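Local atomic coordinates of beta-N-acetylhexosaminidase (Streptomyces plicatus, PDB entry 1JAK), a protein that hydrolyses terminal N-acetylhexosamine residues from beta-N-acetylhexosaminides, as a family 20 glycoside hydrolase that uses substrate-assisted catalysis. Residues V123-Q128 against I151-R156; W201-D206 against P249-P254. All coordinates share one frame; numbering follows the deposited sequence.

Contact 1: V123-Q128 against I151-R156. With SO4 (sulfate ion), chain B.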
loop_
_atom_site.group_PDB
_atom_site.type_symbol
_atom_site.label_atom_id
_atom_site.label_comp_id
_atom_site.label_asym_id
_atom_site.label_seq_id
_atom_site.Cartn_x
_atom_site.Cartn_y
_atom_site.Cartn_z
ATOM N N VAL A 123 -0.700 14.303 10.619
ATOM C CA VAL A 123 0.468 14.917 9.997
ATOM C C VAL A 123 0.350 14.845 8.477
ATOM O O VAL A 123 0.693 15.795 7.780
ATOM C CB VAL A 123 1.776 14.219 10.458
ATOM C CG1 VAL A 123 2.937 14.601 9.542
ATOM C CG2 VAL A 123 2.097 14.630 11.891
ATOM N N GLN A 124 -0.149 13.725 7.959
ATOM C CA GLN A 124 -0.299 13.581 6.515
ATOM C C GLN A 124 -1.276 14.623 5.973
ATOM O O GLN A 124 -1.152 15.075 4.840
ATOM C CB GLN A 124 -0.785 12.174 6.158
ATOM C CG GLN A 124 0.145 11.051 6.615
ATOM C CD GLN A 124 1.596 11.283 6.217
ATOM O OE1 GLN A 124 1.883 11.824 5.149
ATOM N NE2 GLN A 124 2.518 10.860 7.074
ATOM N N THR A 125 -2.256 14.997 6.784
ATOM C CA THR A 125 -3.215 16.010 6.372
ATOM C C THR A 125 -2.536 17.375 6.432
ATOM O O THR A 125 -2.674 18.192 5.518
ATOM C CB THR A 125 -4.446 16.000 7.292
ATOM O OG1 THR A 125 -5.201 14.809 7.038
ATOM C CG2 THR A 125 -5.323 17.226 7.045
ATOM N N LEU A 126 -1.789 17.610 7.506
ATOM C CA LEU A 126 -1.091 18.878 7.681
ATOM C C LEU A 126 -0.156 19.204 6.519
ATOM O O LEU A 126 -0.104 20.347 6.060
ATOM C CB LEU A 126 -0.298 18.866 8.993
ATOM C CG LEU A 126 0.541 20.112 9.300
ATOM C CD1 LEU A 126 -0.358 21.350 9.364
ATOM C CD2 LEU A 126 1.267 19.915 10.624
ATOM N N ARG A 127 0.578 18.207 6.029
ATOM C CA ARG A 127 1.507 18.463 4.935
ATOM C C ARG A 127 0.796 18.846 3.638
ATOM O O ARG A 127 1.414 19.401 2.731
ATOM C CB ARG A 127 2.436 17.258 4.716
ATOM C CG ARG A 127 1.751 15.976 4.312
ATOM C CD ARG A 127 2.681 14.769 4.480
ATOM N NE ARG A 127 3.882 14.839 3.646
ATOM C CZ ARG A 127 4.672 13.798 3.393
ATOM N NH1 ARG A 127 4.388 12.609 3.911
ATOM N NH2 ARG A 127 5.738 13.937 2.613
ATOM N N GLN A 128 -0.501 18.560 3.551
ATOM C CA GLN A 128 -1.266 18.927 2.366
ATOM C C GLN A 128 -1.895 20.312 2.538
ATOM O O GLN A 128 -2.213 20.983 1.556
ATOM C CB GLN A 128 -2.343 17.877 2.067
ATOM C CG GLN A 128 -1.776 16.626 1.396
ATOM C CD GLN A 128 -2.856 15.658 0.944
ATOM O OE1 GLN A 128 -3.881 16.067 0.402
ATOM N NE2 GLN A 128 -2.619 14.365 1.145
ATOM N N ILE A 151 -10.788 19.894 11.641
ATOM C CA ILE A 151 -10.984 18.695 10.839
ATOM C C ILE A 151 -11.091 17.533 11.824
ATOM O O ILE A 151 -10.260 17.397 12.718
ATOM C CB ILE A 151 -9.779 18.406 9.892
ATOM C CG1 ILE A 151 -9.725 19.438 8.764
ATOM C CG2 ILE A 151 -9.899 16.994 9.315
ATOM C CD1 ILE A 151 -8.568 19.226 7.792
ATOM N N GLU A 152 -12.132 16.720 11.678
ATOM C CA GLU A 152 -12.312 15.542 12.522
ATOM C C GLU A 152 -12.328 14.435 11.483
ATOM O O GLU A 152 -13.163 14.436 10.580
ATOM C CB GLU A 152 -13.623 15.620 13.301
ATOM C CG GLU A 152 -13.648 16.794 14.269
ATOM C CD GLU A 152 -14.708 16.659 15.340
ATOM O OE1 GLU A 152 -14.534 15.821 16.251
ATOM O OE2 GLU A 152 -15.717 17.389 15.267
ATOM N N ASP A 153 -11.405 13.491 11.621
ATOM C CA ASP A 153 -11.234 12.456 10.611
ATOM C C ASP A 153 -11.033 11.032 11.141
ATOM O O ASP A 153 -10.220 10.802 12.030
ATOM C CB ASP A 153 -10.017 12.887 9.782
ATOM C CG ASP A 153 -10.022 12.352 8.371
ATOM O OD1 ASP A 153 -11.031 11.768 7.929
ATOM O OD2 ASP A 153 -8.986 12.542 7.696
ATOM N N THR A 154 -11.777 10.080 10.580
ATOM C CA THR A 154 -11.661 8.670 10.946
ATOM C C THR A 154 -11.807 7.865 9.652
ATOM O O THR A 154 -12.454 8.320 8.713
ATOM C CB THR A 154 -12.764 8.229 11.931
ATOM O OG1 THR A 154 -14.046 8.559 11.385
ATOM C CG2 THR A 154 -12.579 8.913 13.288
ATOM N N PRO A 155 -11.210 6.663 9.590
ATOM C CA PRO A 155 -11.282 5.814 8.392
ATOM C C PRO A 155 -12.537 4.957 8.228
ATOM O O PRO A 155 -13.108 4.466 9.200
ATOM C CB PRO A 155 -10.033 4.957 8.518
ATOM C CG PRO A 155 -9.979 4.717 9.994
ATOM C CD PRO A 155 -10.259 6.101 10.566
ATOM N N ARG A 156 -12.940 4.767 6.976
ATOM C CA ARG A 156 -14.106 3.956 6.640
ATOM C C ARG A 156 -13.768 2.469 6.733
ATOM O O ARG A 156 -14.538 1.679 7.287
ATOM C CB ARG A 156 -14.573 4.289 5.222
ATOM C CG ARG A 156 -15.771 3.477 4.746
ATOM C CD ARG A 156 -16.121 3.816 3.309
ATOM N NE ARG A 156 -17.342 3.137 2.881
ATOM C CZ ARG A 156 -17.837 3.188 1.648
ATOM N NH1 ARG A 156 -17.219 3.884 0.703
ATOM N NH2 ARG A 156 -18.969 2.554 1.365
HETATM S S SO4 B . -19.844 0.899 4.826
HETATM O O1 SO4 B . -19.901 -0.575 4.772
HETATM O O2 SO4 B . -20.526 1.463 3.644
HETATM O O3 SO4 B . -20.516 1.368 6.054
HETATM O O4 SO4 B . -18.434 1.339 4.845
#
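T125, on helix 116-129, and I151, on strand 145-153, meet methyl to methyl: T125 CG2 and I151 CD1 reach toward each other tip to tip, 3.9 Å apart. CG2 lies anti to the backbone N, with OG1 beside that N (chi1 -71°) and hydrogen-bonded to Y100 OH and K187 NZ. D153 OD2 is 4.5 Å from T125 OG1, too far for a direct bond, but both hydrogen-bond to Y100 OH, D153 OD2 only weakly. The other oxygen of D153, OD1, takes W474 NE1 and the backbone N of A32. On the helix, R127 NH1 bonds in plane to a lone pair of Q124 OE1 at 2.9 Å, while Q124 NE2 holds Y63 OH.

Beyond the strand, R156 runs out extended from CB. R156 CG passes 3.4 Å from sulfate O4, and R156 CD lies 3.7 Å from the same oxygen. R156 NE then donates to sulfate O4 at 2.9 Å (167°). R156 NH2 donates to sulfate O2 at 3.0 Å, just as straight, with the sulfur at the guanidinium edge and in its plane. NH2 also forms a salt bridge to D427 OD1. With an alanine here, D427 would probably lose its charged mate and the sulfate, likely a crystallisation ion, both of these donors.

The helix thus packs over the mixed sheet of the N-terminal domain: helix 55-72 meets V123 and R127, and strand 100-105 pairs with I151 and D153.

Contact 2: W201-D206 against P249-P254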
loop_
_atom_site.group_PDB
_atom_site.type_symbol
_atom_site.label_atom_id
_atom_site.label_comp_id
_atom_site.label_asym_id
_atom_site.label_seq_id
_atom_site.Cartn_x
_atom_site.Cartn_y
_atom_site.Cartn_z
ATOM N N TRP A 201 13.001 -14.919 -6.492
ATOM C CA TRP A 201 12.676 -15.264 -5.111
ATOM C C TRP A 201 13.443 -14.197 -4.339
ATOM O O TRP A 201 14.669 -14.152 -4.403
ATOM C CB TRP A 201 13.193 -16.664 -4.771
ATOM C CG TRP A 201 12.834 -17.050 -3.386
ATOM C CD1 TRP A 201 13.479 -16.685 -2.238
ATOM C CD2 TRP A 201 11.687 -17.803 -2.984
ATOM N NE1 TRP A 201 12.798 -17.161 -1.142
ATOM C CE2 TRP A 201 11.694 -17.852 -1.573
ATOM C CE3 TRP A 201 10.648 -18.441 -3.682
ATOM C CZ2 TRP A 201 10.701 -18.514 -0.842
ATOM C CZ3 TRP A 201 9.662 -19.100 -2.957
ATOM C CH2 TRP A 201 9.696 -19.131 -1.548
ATOM N N ARG A 202 12.728 -13.355 -3.596
ATOM C CA ARG A 202 13.368 -12.226 -2.934
ATOM C C ARG A 202 13.595 -12.208 -1.426
ATOM O O ARG A 202 13.873 -11.145 -0.870
ATOM C CB ARG A 202 12.624 -10.949 -3.332
ATOM C CG ARG A 202 12.353 -10.813 -4.832
ATOM C CD ARG A 202 13.637 -10.824 -5.662
ATOM N NE ARG A 202 13.357 -10.576 -7.076
ATOM C CZ ARG A 202 14.180 -10.890 -8.072
ATOM N NH1 ARG A 202 15.347 -11.467 -7.814
ATOM N NH2 ARG A 202 13.827 -10.648 -9.328
ATOM N N ILE A 203 13.475 -13.348 -0.756
ATOM C CA ILE A 203 13.719 -13.373 0.686
ATOM C C ILE A 203 14.578 -14.582 1.034
ATOM O O ILE A 203 14.269 -15.706 0.645
ATOM C CB ILE A 203 12.394 -13.404 1.499
ATOM C CG1 ILE A 203 12.701 -13.446 3.000
ATOM C CG2 ILE A 203 11.545 -14.597 1.090
ATOM C CD1 ILE A 203 13.444 -12.220 3.518
ATOM N N ALA A 204 15.671 -14.346 1.752
ATOM C CA ALA A 204 16.571 -15.430 2.127
ATOM C C ALA A 204 15.920 -16.408 3.101
ATOM O O ALA A 204 15.389 -16.015 4.138
ATOM C CB ALA A 204 17.856 -14.861 2.737
ATOM N N ILE A 205 15.959 -17.690 2.742
ATOM C CA ILE A 205 15.400 -18.762 3.567
ATOM C C ILE A 205 16.583 -19.662 3.935
ATOM O O ILE A 205 17.183 -20.284 3.060
ATOM C CB ILE A 205 14.358 -19.588 2.766
ATOM C CG1 ILE A 205 13.219 -18.678 2.290
ATOM C CG2 ILE A 205 13.816 -20.723 3.624
ATOM C CD1 ILE A 205 12.448 -18.002 3.412
ATOM N N ASP A 206 16.923 -19.727 5.221
ATOM C CA ASP A 206 18.063 -20.528 5.668
ATOM C C ASP A 206 17.983 -22.012 5.327
ATOM O O ASP A 206 18.988 -22.627 4.959
ATOM C CB ASP A 206 18.268 -20.390 7.181
ATOM C CG ASP A 206 18.618 -18.974 7.607
ATOM O OD1 ASP A 206 19.294 -18.262 6.837
ATOM O OD2 ASP A 206 18.227 -18.582 8.727
ATOM N N PRO A 249 3.539 -9.874 3.892
ATOM C CA PRO A 249 4.396 -10.555 2.922
ATOM C C PRO A 249 3.636 -11.625 2.157
ATOM O O PRO A 249 2.721 -12.244 2.697
ATOM C CB PRO A 249 5.479 -11.158 3.800
ATOM C CG PRO A 249 4.672 -11.609 4.995
ATOM C CD PRO A 249 3.765 -10.408 5.251
ATOM N N GLU A 250 4.018 -11.835 0.902
ATOM C CA GLU A 250 3.381 -12.861 0.086
ATOM C C GLU A 250 4.398 -13.788 -0.559
ATOM O O GLU A 250 5.374 -13.336 -1.164
ATOM C CB GLU A 250 2.534 -12.247 -1.042
ATOM C CG GLU A 250 1.777 -13.310 -1.878
ATOM C CD GLU A 250 1.210 -12.774 -3.188
ATOM O OE1 GLU A 250 1.093 -11.541 -3.336
ATOM O OE2 GLU A 250 0.865 -13.597 -4.069
ATOM N N ILE A 251 4.166 -15.087 -0.398
ATOM C CA ILE A 251 4.968 -16.122 -1.038
ATOM C C ILE A 251 3.875 -16.837 -1.827
ATOM O O ILE A 251 3.057 -17.567 -1.262
ATOM C CB ILE A 251 5.610 -17.094 -0.032
ATOM C CG1 ILE A 251 6.679 -16.363 0.785
ATOM C CG2 ILE A 251 6.233 -18.273 -0.785
ATOM C CD1 ILE A 251 7.817 -15.802 -0.046
ATOM N N ASP A 252 3.845 -16.592 -3.132
ATOM C CA ASP A 252 2.816 -17.161 -3.998
ATOM C C ASP A 252 2.935 -18.672 -4.198
ATOM O O ASP A 252 4.016 -19.186 -4.479
ATOM C CB ASP A 252 2.861 -16.458 -5.359
ATOM C CG ASP A 252 1.505 -16.393 -6.033
ATOM O OD1 ASP A 252 0.643 -17.249 -5.736
ATOM O OD2 ASP A 252 1.304 -15.487 -6.876
ATOM N N MET A 253 1.809 -19.371 -4.061
ATOM C CA MET A 253 1.768 -20.822 -4.237
ATOM C C MET A 253 0.338 -21.260 -4.554
ATOM O O MET A 253 -0.619 -20.606 -4.145
ATOM C CB MET A 253 2.264 -21.519 -2.965
ATOM C CG MET A 253 1.531 -21.100 -1.704
ATOM S SD MET A 253 2.218 -21.862 -0.214
ATOM C CE MET A 253 3.645 -20.793 0.082
ATOM N N PRO A 254 0.169 -22.372 -5.294
ATOM C CA PRO A 254 1.195 -23.251 -5.861
ATOM C C PRO A 254 1.698 -22.757 -7.214
ATOM O O PRO A 254 2.650 -23.305 -7.767
ATOM C CB PRO A 254 0.471 -24.588 -5.963
ATOM C CG PRO A 254 -0.902 -24.164 -6.368
ATOM C CD PRO A 254 -1.174 -22.957 -5.477
#
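W201 NE1 donates to I203 O two residues on, at 2.7 Å, in the carbonyl plane and close to the indole plane but clearly bent at 131°. This bond ties the indole to its own backbone in a loop of the TIM barrel, the one after strand 190-194; the ring's far end meets I251, which follows E250 of strand 246-250. R202, between W201 and I203 in sequence, sends its guanidinium away to the carbonyl oxygens of V166, S167, T218 and G226.

The touching itself is apolar. I251 crosses W201 at about a right angle and uses two branches. I251 CG2, anti to the backbone N (CG1 chi1 -68°), comes obliquely to W201 CH2 at 3.6 Å, and I251 CD1 lies 4.0 Å from W201 CZ2. Helix 292-307 closes over the same patch, with V301 on W201 and L305 on I251.

The side chain of I251 is about 13 Å from the bound inhibitor, so this is packing at a distance from the ligand. The next residue back, E250, reaches a pocket residue: OE2 accepts from W350 NE1, and OE1 is held by H192 NE2 and H194 ND1. On the loop side I203 completes the cluster, I203 CG2 lying 4.1 Å from I251 CD1.

How the contacts relate
From the N terminus, the chain first builds the mixed sheet and helices of the N-terminal domain. Contact 1 closes the 22-residue connection from helix 116-129 to the last part of strand 145-153, so helix and sheet are joined before the chain crosses to the barrel at strand 159-165. Strand 190-194 follows, and contact 2 then spans 42 residues, including helices 210-213 and 230-242, to bring the loop after one barrel strand against the end of the next, 246-250. The two loops lie in series, neither nesting nor crossing. The centres of contacts 1 and 2 are about 35 Å apart, on opposite sides of the chain's centre. The nearest atoms of contacts 1 and 2 are about 21 Å apart.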